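Local coordinates for gram-negative insecticidal protein (Chromobacterium piscinae, PDB 6FBM) that is toxic to insects and, as a member of the membrane-attack complex/perforin family, probably acts by forming pores in membranes, at residues Glu82-Lys87 / Tyr121-Glu126; Lys87-Val92 / Tyr98-Ala103; Arg391-Ala396 / Trp456-Thr461. One frame throughout, in Å; residues are numbered along the deposited sequence.

Contact 1: Glu82-Lys87 / Tyr121-Glu126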
loop_
_atom_site.group_PDB
_atom_site.type_symbol
_atom_site.label_atom_id
_atom_site.label_comp_id
_atom_site.label_asym_id
_atom_site.label_seq_id
_atom_site.Cartn_x
_atom_site.Cartn_y
_atom_site.Cartn_z
ATOM N N GLU A 82 -21.524 -15.708 42.099
ATOM C CA GLU A 82 -21.312 -17.136 41.866
ATOM C C GLU A 82 -22.333 -17.716 40.894
ATOM O O GLU A 82 -22.037 -18.668 40.171
ATOM C CB GLU A 82 -21.360 -17.940 43.174
ATOM C CG GLU A 82 -20.340 -17.539 44.235
ATOM C CD GLU A 82 -18.916 -17.412 43.719
ATOM O OE1 GLU A 82 -18.243 -16.408 44.072
ATOM O OE2 GLU A 82 -18.468 -18.326 42.968
ATOM N N GLU A 83 -23.538 -17.161 40.883
ATOM C CA GLU A 83 -24.557 -17.612 39.953
ATOM C C GLU A 83 -24.217 -17.069 38.554
ATOM O O GLU A 83 -24.386 -17.770 37.556
ATOM C CB GLU A 83 -25.953 -17.179 40.416
ATOM C CG GLU A 83 -27.098 -17.686 39.543
ATOM C CD GLU A 83 -28.431 -17.102 39.964
ATOM O OE1 GLU A 83 -28.945 -16.194 39.248
ATOM O OE2 GLU A 83 -28.934 -17.504 41.051
ATOM N N TYR A 84 -23.740 -15.830 38.488
ATOM C CA TYR A 84 -23.246 -15.271 37.231
ATOM C C TYR A 84 -22.183 -16.167 36.597
ATOM O O TYR A 84 -22.259 -16.490 35.416
ATOM C CB TYR A 84 -22.667 -13.864 37.444
ATOM C CG TYR A 84 -21.945 -13.330 36.252
ATOM C CD1 TYR A 84 -22.621 -12.657 35.241
ATOM C CD2 TYR A 84 -20.571 -13.518 36.111
ATOM C CE1 TYR A 84 -21.938 -12.183 34.120
ATOM C CE2 TYR A 84 -19.887 -13.036 35.013
ATOM C CZ TYR A 84 -20.563 -12.367 34.027
ATOM O OH TYR A 84 -19.861 -11.894 32.953
ATOM N N ARG A 85 -21.203 -16.551 37.406
ATOM C CA ARG A 85 -20.148 -17.460 36.982
ATOM C C ARG A 85 -20.683 -18.773 36.444
ATOM O O ARG A 85 -20.190 -19.253 35.432
ATOM C CB ARG A 85 -19.197 -17.772 38.130
ATOM C CG ARG A 85 -18.412 -16.571 38.594
ATOM C CD ARG A 85 -17.639 -16.925 39.833
ATOM N NE ARG A 85 -16.446 -17.671 39.501
ATOM C CZ ARG A 85 -15.641 -18.271 40.377
ATOM N NH1 ARG A 85 -15.902 -18.238 41.688
ATOM N NH2 ARG A 85 -14.559 -18.906 39.932
ATOM N N GLU A 86 -21.670 -19.359 37.124
ATOM C CA GLU A 86 -22.303 -20.606 36.657
ATOM C C GLU A 86 -22.999 -20.399 35.342
ATOM O O GLU A 86 -22.856 -21.227 34.433
ATOM C CB GLU A 86 -23.301 -21.174 37.668
ATOM C CG GLU A 86 -22.644 -22.130 38.676
ATOM C CD GLU A 86 -23.425 -22.289 39.979
ATOM O OE1 GLU A 86 -24.403 -21.538 40.175
ATOM O OE2 GLU A 86 -23.052 -23.156 40.809
ATOM N N LYS A 87 -23.762 -19.311 35.247
ATOM C CA LYS A 87 -24.536 -19.027 34.044
ATOM C C LYS A 87 -23.609 -18.883 32.842
ATOM O O LYS A 87 -23.877 -19.421 31.788
ATOM C CB LYS A 87 -25.392 -17.775 34.224
ATOM C CG LYS A 87 -26.658 -17.947 35.038
ATOM C CD LYS A 87 -27.190 -16.590 35.508
ATOM C CE LYS A 87 -28.583 -16.672 36.100
ATOM N NZ LYS A 87 -29.607 -16.823 35.044
ATOM N N TYR A 121 -24.437 -8.237 38.126
ATOM C CA TYR A 121 -23.421 -8.546 37.169
ATOM C C TYR A 121 -24.125 -8.956 35.883
ATOM O O TYR A 121 -24.937 -9.896 35.894
ATOM C CB TYR A 121 -22.551 -9.696 37.708
ATOM C CG TYR A 121 -21.967 -9.384 39.061
ATOM C CD1 TYR A 121 -20.860 -8.563 39.185
ATOM C CD2 TYR A 121 -22.549 -9.881 40.230
ATOM C CE1 TYR A 121 -20.331 -8.260 40.423
ATOM C CE2 TYR A 121 -22.033 -9.582 41.474
ATOM C CZ TYR A 121 -20.920 -8.766 41.565
ATOM O OH TYR A 121 -20.392 -8.445 42.806
ATOM N N SER A 122 -23.845 -8.244 34.786
ATOM C CA SER A 122 -24.418 -8.613 33.494
ATOM C C SER A 122 -23.319 -8.717 32.458
ATOM O O SER A 122 -22.415 -7.872 32.395
ATOM C CB SER A 122 -25.470 -7.603 33.041
ATOM O OG SER A 122 -24.938 -6.282 32.973
ATOM N N SER A 123 -23.408 -9.754 31.629
ATOM C CA SER A 123 -22.631 -9.846 30.399
ATOM C C SER A 123 -23.617 -9.887 29.262
ATOM O O SER A 123 -24.395 -10.838 29.151
ATOM C CB SER A 123 -21.767 -11.097 30.409
ATOM O OG SER A 123 -21.252 -11.394 29.112
ATOM N N THR A 124 -23.605 -8.859 28.422
ATOM C CA THR A 124 -24.455 -8.819 27.259
ATOM C C THR A 124 -23.531 -8.989 26.057
ATOM O O THR A 124 -22.746 -8.090 25.759
ATOM C CB THR A 124 -25.222 -7.507 27.226
ATOM O OG1 THR A 124 -26.141 -7.481 28.323
ATOM C CG2 THR A 124 -25.995 -7.372 25.942
ATOM N N ARG A 125 -23.644 -10.147 25.388
ATOM C CA ARG A 125 -22.726 -10.544 24.320
ATOM C C ARG A 125 -23.450 -10.652 22.997
ATOM O O ARG A 125 -24.505 -11.281 22.883
ATOM C CB ARG A 125 -22.043 -11.878 24.616
ATOM C CG ARG A 125 -21.429 -11.968 26.004
ATOM C CD ARG A 125 -20.442 -13.133 26.157
ATOM N NE ARG A 125 -21.110 -14.430 26.093
ATOM C CZ ARG A 125 -21.824 -14.951 27.095
ATOM N NH1 ARG A 125 -21.974 -14.312 28.282
ATOM N NH2 ARG A 125 -22.413 -16.129 26.904
ATOM N N GLU A 126 -22.881 -9.998 21.993
ATOM C CA GLU A 126 -23.391 -10.099 20.657
ATOM C C GLU A 126 -22.304 -10.733 19.838
ATOM O O GLU A 126 -21.258 -10.125 19.598
ATOM C CB GLU A 126 -23.772 -8.743 20.110
ATOM C CG GLU A 126 -24.452 -8.856 18.771
ATOM C CD GLU A 126 -24.904 -7.543 18.240
ATOM O OE1 GLU A 126 -26.106 -7.473 17.952
ATOM O OE2 GLU A 126 -24.087 -6.612 18.098
#
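Tyr84 does most of the work here, laying its ring against the strand backbone and against Tyr121 and Ser123. Its CG stands anti to the backbone N (chi1 170°), which carries the ring off helix 81-88 and across to strand 120-134. The apolar part comes first: CB of Tyr121 sits over the ring off-centre, 4.3 Å from the Tyr84 ring centroid, in a CH-pi contact, and its nearest ring atom is Tyr84 CD1 at 3.9 Å. The two tyrosine side chains cross at about a right angle, and the Tyr121 ring runs off elsewhere, its OH bonded to Asp113 O.

Toward the tip, the Tyr84 ring meets the strand backbone, with Ser123 N at its edge, near the ring plane. Tyr84 OH then comes to 3.3 Å from Ser123 CB, while Ser123 OG is 4.1 Å from that hydroxyl, and no hydrogen bond joins the two segments. The serine oxygen is instead held along its own strand, accepting from Arg125 NH1 at 3.1 Å with an N-H...O angle of 160°. The same nitrogen makes a salt bridge to Asp76 on the adjacent strand 64-78.

Ser123 OG, Arg125 and Tyr121 OH thus find their partners along the strand or on neighbouring elements, and the helix is seated on the central MACPF sheet by van der Waals and CH-pi contact, without a hydrogen bond across the interface.

Contact 2: Lys87-Val92 / Tyr98-Ala103; sequences KMSQHV and YKLFSA
Phe101 packs against Met88 and Val92, and its side chain can be followed outward from the backbone. CB comes first, meeting the terminal methyl CE of Met88 at 4.1 Å; that methyl also lies 3.7 Å from the carbonyl oxygen Phe101 O. Met88 brings its tip there through a chain that runs extended from the helix as far as SD (chi1 -162°) and bends at the last torsion. Farther out, Phe101 CD2 and CE2 pass the carbonyl oxygen Met88 O, which lies at the ring edge, near the plane. At the tip, CZ touches Val92 CG2 at 3.9 Å. Leu100 CB covers one face of the ring, over its centre, and Tyr29 meets the ring edge-to-face.

The two segments are the end of helix 81-88 with the loop after it, and the lead-in to helix 102-108. Both belong to the helical insert between strands 64-78 and 120-134, the place that the first transmembrane-hairpin helical cluster (TMH1) takes in MACPF proteins, where it unfolds to lengthen a membrane-crossing hairpin; this insert is probably its counterpart.

Beside the ring, Ser89 points its hydroxyl at the other segment. Ser89 OG accepts from Leu100 N at 2.7 Å, nearly straight at 163°, while donating to Arg85 O one helical turn earlier, so two backbone groups grip it. Ser89 CB rests on Tyr98 O at 3.2 Å. Beyond the serine, Leu100 and Val92 reach toward each other tip to tip, CD1 of the leucine to CG2 of the valine at 3.6 Å, close to Met304 of helix 300-304 on the leucine side and Leu280 of strand 280-282 on the valine side.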
loop_
_atom_site.group_PDB
_atom_site.type_symbol
_atom_site.label_atom_id
_atom_site.label_comp_id
_atom_site.label_asym_id
_atom_site.label_seq_id
_atom_site.Cartn_x
_atom_site.Cartn_y
_atom_site.Cartn_z
ATOM N N LYS A 87 -23.762 -19.311 35.247
ATOM C CA LYS A 87 -24.536 -19.027 34.044
ATOM C C LYS A 87 -23.609 -18.883 32.842
ATOM O O LYS A 87 -23.877 -19.421 31.788
ATOM C CB LYS A 87 -25.392 -17.775 34.224
ATOM C CG LYS A 87 -26.658 -17.947 35.038
ATOM C CD LYS A 87 -27.190 -16.590 35.508
ATOM C CE LYS A 87 -28.583 -16.672 36.100
ATOM N NZ LYS A 87 -29.607 -16.823 35.044
ATOM N N MET A 88 -22.501 -18.189 33.044
ATOM C CA MET A 88 -21.499 -17.993 32.013
ATOM C C MET A 88 -20.832 -19.297 31.551
ATOM O O MET A 88 -20.378 -19.373 30.420
ATOM C CB MET A 88 -20.428 -17.038 32.533
ATOM C CG MET A 88 -19.581 -16.411 31.457
ATOM S SD MET A 88 -18.196 -15.447 32.116
ATOM C CE MET A 88 -17.676 -16.301 33.619
ATOM N N SER A 89 -20.780 -20.301 32.418
ATOM C CA SER A 89 -20.165 -21.603 32.113
ATOM C C SER A 89 -21.076 -22.641 31.463
ATOM O O SER A 89 -20.610 -23.732 31.121
ATOM C CB SER A 89 -19.621 -22.220 33.395
ATOM O OG SER A 89 -18.895 -21.260 34.131
ATOM N N GLN A 90 -22.357 -22.314 31.287
ATOM C CA GLN A 90 -23.317 -23.274 30.755
ATOM C C GLN A 90 -23.069 -23.513 29.275
ATOM O O GLN A 90 -22.720 -22.595 28.530
ATOM C CB GLN A 90 -24.790 -22.821 30.880
ATOM C CG GLN A 90 -25.288 -22.224 32.197
ATOM C CD GLN A 90 -25.428 -23.220 33.322
ATOM O OE1 GLN A 90 -24.688 -24.215 33.389
ATOM N NE2 GLN A 90 -26.361 -22.939 34.242
ATOM N N HIS A 91 -23.308 -24.744 28.873
ATOM C CA HIS A 91 -23.473 -25.091 27.475
ATOM C C HIS A 91 -22.224 -24.785 26.645
ATOM O O HIS A 91 -22.320 -24.202 25.564
ATOM C CB HIS A 91 -24.735 -24.396 26.891
ATOM C CG HIS A 91 -26.016 -24.773 27.584
ATOM N ND1 HIS A 91 -26.609 -26.015 27.458
ATOM C CD2 HIS A 91 -26.808 -24.055 28.420
ATOM C CE1 HIS A 91 -27.714 -26.041 28.190
ATOM N NE2 HIS A 91 -27.856 -24.867 28.784
ATOM N N VAL A 92 -21.067 -25.150 27.177
ATOM C CA VAL A 92 -19.817 -25.072 26.416
ATOM C C VAL A 92 -19.094 -26.402 26.295
ATOM O O VAL A 92 -17.990 -26.453 25.758
ATOM C CB VAL A 92 -18.873 -24.022 27.003
ATOM C CG1 VAL A 92 -19.582 -22.679 27.061
ATOM C CG2 VAL A 92 -18.365 -24.429 28.379
ATOM N N TYR A 98 -19.149 -26.877 36.769
ATOM C CA TYR A 98 -17.986 -26.054 37.127
ATOM C C TYR A 98 -18.221 -24.599 36.782
ATOM O O TYR A 98 -18.902 -24.276 35.806
ATOM C CB TYR A 98 -16.704 -26.559 36.443
ATOM C CG TYR A 98 -16.178 -27.875 36.985
ATOM C CD1 TYR A 98 -15.369 -27.917 38.122
ATOM C CD2 TYR A 98 -16.519 -29.083 36.387
ATOM C CE1 TYR A 98 -14.916 -29.123 38.638
ATOM C CE2 TYR A 98 -16.073 -30.298 36.914
ATOM C CZ TYR A 98 -15.259 -30.299 38.027
ATOM O OH TYR A 98 -14.812 -31.473 38.535
ATOM N N LYS A 99 -17.654 -23.723 37.601
ATOM C CA LYS A 99 -17.529 -22.299 37.287
ATOM C C LYS A 99 -16.269 -22.083 36.452
ATOM O O LYS A 99 -15.140 -22.094 36.964
ATOM C CB LYS A 99 -17.479 -21.458 38.572
ATOM C CG LYS A 99 -18.697 -21.630 39.459
ATOM C CD LYS A 99 -18.547 -20.955 40.814
ATOM C CE LYS A 99 -19.518 -21.587 41.795
ATOM N NZ LYS A 99 -19.396 -20.991 43.155
ATOM N N LEU A 100 -16.492 -21.881 35.156
ATOM C CA LEU A 100 -15.431 -21.753 34.172
ATOM C C LEU A 100 -15.148 -20.307 33.903
ATOM O O LEU A 100 -15.869 -19.430 34.369
ATOM C CB LEU A 100 -15.840 -22.429 32.872
ATOM C CG LEU A 100 -16.257 -23.898 32.940
ATOM C CD1 LEU A 100 -16.708 -24.367 31.571
ATOM C CD2 LEU A 100 -15.105 -24.753 33.445
ATOM N N PHE A 101 -14.072 -20.072 33.173
ATOM C CA PHE A 101 -13.731 -18.752 32.641
ATOM C C PHE A 101 -13.541 -17.682 33.718
ATOM O O PHE A 101 -13.949 -16.537 33.547
ATOM C CB PHE A 101 -14.772 -18.310 31.596
ATOM C CG PHE A 101 -15.160 -19.397 30.644
ATOM C CD1 PHE A 101 -14.186 -20.110 29.941
ATOM C CD2 PHE A 101 -16.489 -19.731 30.457
ATOM C CE1 PHE A 101 -14.542 -21.129 29.074
ATOM C CE2 PHE A 101 -16.850 -20.754 29.577
ATOM C CZ PHE A 101 -15.872 -21.458 28.891
ATOM N N SER A 102 -12.884 -18.063 34.812
ATOM C CA SER A 102 -12.666 -17.149 35.959
ATOM C C SER A 102 -11.846 -15.912 35.588
ATOM O O SER A 102 -12.060 -14.853 36.159
ATOM C CB SER A 102 -12.039 -17.885 37.163
ATOM O OG SER A 102 -12.808 -19.025 37.528
ATOM N N ALA A 103 -10.940 -16.019 34.619
ATOM C CA ALA A 103 -10.131 -14.862 34.230
ATOM C C ALA A 103 -10.946 -13.761 33.534
ATOM O O ALA A 103 -10.551 -12.603 33.554
ATOM C CB ALA A 103 -8.962 -15.302 33.357
#

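Contact 3: Arg391-Ala396 / Trp456-Thr461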
loop_
_atom_site.group_PDB
_atom_site.type_symbol
_atom_site.label_atom_id
_atom_site.label_comp_id
_atom_site.label_asym_id
_atom_site.label_seq_id
_atom_site.Cartn_x
_atom_site.Cartn_y
_atom_site.Cartn_z
ATOM N N ARG A 391 -49.604 8.401 59.516
ATOM C CA ARG A 391 -49.891 8.385 60.929
ATOM C C ARG A 391 -50.298 7.013 61.412
ATOM O O ARG A 391 -51.236 6.433 60.914
ATOM C CB ARG A 391 -50.988 9.362 61.274
ATOM C CG ARG A 391 -50.563 10.800 61.219
ATOM C CD ARG A 391 -51.388 11.666 62.180
ATOM N NE ARG A 391 -51.780 12.927 61.563
ATOM C CZ ARG A 391 -52.768 13.066 60.683
ATOM N NH1 ARG A 391 -53.482 12.024 60.276
ATOM N NH2 ARG A 391 -53.032 14.261 60.177
ATOM N N VAL A 392 -49.572 6.517 62.401
ATOM C CA VAL A 392 -49.978 5.342 63.108
ATOM C C VAL A 392 -51.087 5.766 64.088
ATOM O O VAL A 392 -52.009 4.993 64.344
ATOM C CB VAL A 392 -48.785 4.707 63.859
ATOM C CG1 VAL A 392 -49.209 3.449 64.609
ATOM C CG2 VAL A 392 -47.713 4.324 62.888
ATOM N N TRP A 393 -50.969 6.991 64.612
ATOM C CA TRP A 393 -51.817 7.470 65.696
ATOM C C TRP A 393 -51.716 8.972 65.831
ATOM O O TRP A 393 -50.664 9.544 65.590
ATOM C CB TRP A 393 -51.342 6.846 67.004
ATOM C CG TRP A 393 -51.947 7.408 68.249
ATOM C CD1 TRP A 393 -53.112 7.018 68.842
ATOM C CD2 TRP A 393 -51.414 8.462 69.068
ATOM N NE1 TRP A 393 -53.346 7.766 69.972
ATOM C CE2 TRP A 393 -52.321 8.659 70.137
ATOM C CE3 TRP A 393 -50.274 9.258 69.001
ATOM C CZ2 TRP A 393 -52.115 9.619 71.124
ATOM C CZ3 TRP A 393 -50.074 10.212 69.983
ATOM C CH2 TRP A 393 -50.987 10.383 71.028
ATOM N N ASP A 394 -52.820 9.587 66.246
ATOM C CA ASP A 394 -52.818 10.959 66.753
ATOM C C ASP A 394 -53.753 11.103 67.955
ATOM O O ASP A 394 -54.474 10.166 68.280
ATOM C CB ASP A 394 -53.157 11.961 65.629
ATOM C CG ASP A 394 -54.420 11.620 64.889
ATOM O OD1 ASP A 394 -55.508 11.824 65.424
ATOM O OD2 ASP A 394 -54.330 11.160 63.750
ATOM N N ASP A 395 -53.729 12.284 68.601
ATOM C CA ASP A 395 -54.519 12.570 69.824
ATOM C C ASP A 395 -55.899 13.187 69.562
ATOM O O ASP A 395 -56.463 13.825 70.457
ATOM C CB ASP A 395 -53.722 13.452 70.797
ATOM C CG ASP A 395 -53.805 14.947 70.467
ATOM O OD1 ASP A 395 -53.687 15.317 69.278
ATOM O OD2 ASP A 395 -54.010 15.759 71.400
ATOM N N ALA A 396 -56.444 13.013 68.353
ATOM C CA ALA A 396 -57.788 13.516 68.032
ATOM C C ALA A 396 -58.777 12.917 69.015
ATOM O O ALA A 396 -58.794 11.682 69.203
ATOM C CB ALA A 396 -58.170 13.166 66.598
ATOM N N TRP A 456 -44.083 3.011 75.901
ATOM C CA TRP A 456 -45.146 3.978 76.206
ATOM C C TRP A 456 -46.442 3.614 75.465
ATOM O O TRP A 456 -46.414 2.871 74.489
ATOM C CB TRP A 456 -44.683 5.355 75.774
ATOM C CG TRP A 456 -45.608 6.509 76.005
ATOM C CD1 TRP A 456 -45.675 7.271 77.113
ATOM C CD2 TRP A 456 -46.540 7.076 75.075
ATOM N NE1 TRP A 456 -46.590 8.273 76.953
ATOM C CE2 TRP A 456 -47.138 8.177 75.705
ATOM C CE3 TRP A 456 -46.917 6.759 73.769
ATOM C CZ2 TRP A 456 -48.105 8.969 75.085
ATOM C CZ3 TRP A 456 -47.883 7.563 73.148
ATOM C CH2 TRP A 456 -48.459 8.646 73.810
ATOM N N TRP A 457 -47.563 4.082 75.998
ATOM C CA TRP A 457 -48.858 4.086 75.319
ATOM C C TRP A 457 -49.603 5.344 75.740
ATOM O O TRP A 457 -49.221 6.004 76.708
ATOM C CB TRP A 457 -49.732 2.844 75.605
ATOM C CG TRP A 457 -49.745 2.326 77.027
ATOM C CD1 TRP A 457 -49.606 3.050 78.184
ATOM C CD2 TRP A 457 -49.938 0.963 77.438
ATOM N NE1 TRP A 457 -49.661 2.226 79.277
ATOM C CE2 TRP A 457 -49.866 0.938 78.857
ATOM C CE3 TRP A 457 -50.161 -0.244 76.750
ATOM C CZ2 TRP A 457 -50.011 -0.245 79.594
ATOM C CZ3 TRP A 457 -50.289 -1.409 77.479
ATOM C CH2 TRP A 457 -50.207 -1.407 78.891
ATOM N N ASP A 458 -50.664 5.669 75.014
ATOM C CA ASP A 458 -51.349 6.938 75.203
ATOM C C ASP A 458 -52.462 6.901 76.228
ATOM O O ASP A 458 -53.124 7.907 76.430
ATOM C CB ASP A 458 -51.901 7.447 73.856
ATOM C CG ASP A 458 -53.186 6.746 73.431
ATOM O OD1 ASP A 458 -53.182 5.507 73.373
ATOM O OD2 ASP A 458 -54.171 7.424 73.136
ATOM N N LYS A 459 -52.701 5.755 76.879
ATOM C CA LYS A 459 -53.889 5.637 77.730
ATOM C C LYS A 459 -53.867 6.667 78.870
ATOM O O LYS A 459 -52.826 6.927 79.473
ATOM C CB LYS A 459 -54.153 4.207 78.171
ATOM C CG LYS A 459 -53.206 3.626 79.185
ATOM C CD LYS A 459 -52.867 2.151 78.853
ATOM C CE LYS A 459 -54.023 1.191 78.789
ATOM N NZ LYS A 459 -53.550 -0.225 79.073
ATOM N N GLY A 460 -55.031 7.282 79.082
ATOM C CA GLY A 460 -55.166 8.488 79.884
ATOM C C GLY A 460 -55.419 9.734 79.057
ATOM O O GLY A 460 -56.072 10.666 79.535
ATOM N N THR A 461 -54.892 9.766 77.829
ATOM C CA THR A 461 -55.055 10.932 76.932
ATOM C C THR A 461 -56.526 11.175 76.537
ATOM O O THR A 461 -56.971 12.319 76.400
ATOM C CB THR A 461 -54.127 10.804 75.689
ATOM O OG1 THR A 461 -53.896 12.088 75.083
ATOM C CG2 THR A 461 -54.707 9.869 74.670
#
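Trp393 carries most of this contact, with Asp458, Thr461 and Trp456 round its indole. With chi1 at 170° the indole swings to the carbonyl side of its own backbone and out toward residues 456-461. Asp458 lays its CB 3.5 Å from Trp393 CZ2, and its OD2 takes a weak hydrogen bond from Trp393 NE1 at 3.3 Å, bent to 128°. The main partner of that nitrogen is Lys465 O, so the bond to Asp458 is the lesser one. Asp458 OD1 is held by Tyr489 OH and Val467 N, so the carboxylate is tied down on its other oxygen. Trp456 turns its edge to the face of Trp393 in a T-shaped pair, the centroids of the six-membered rings 5.9 Å apart with planes at 77°. Thr461, closing a type II turn that begins at Asp458, puts its CG2 methyl at the Trp393 ring edge.

The contact joins two sheets of the C-terminal region, which is consistent with the beta-tripod domain. Strand 393-394 pairs with 403-410, where Val392 and Trp393 both face Cys406 in a classic beta bulge, and Trp456 lies on strand 450-457, which pairs with 468-473.

How the contacts relate
Contacts 1 and 2 belong together: they share Lys87 and helix 81-88, their centres are 9 Å apart, and contact 2 is nested inside the chain loop that contact 1 closes. They also touch, through a salt bridge from Glu82 to Lys99 and a probable hydrogen bond from Arg85 to Ser102, so helix 81-88 and the segment 98-103 that leads into helix 102-108 are tied into one unit within the MACPF region. Contact 3 comes later, in the Vps62-type region, its centre about 53 Å from that of contact 1 and 59 Å from that of contact 2, touching neither. Contacts 1 and 2 thus belong to the probable pore-forming part and contact 3 to the beta-rich C-terminal part.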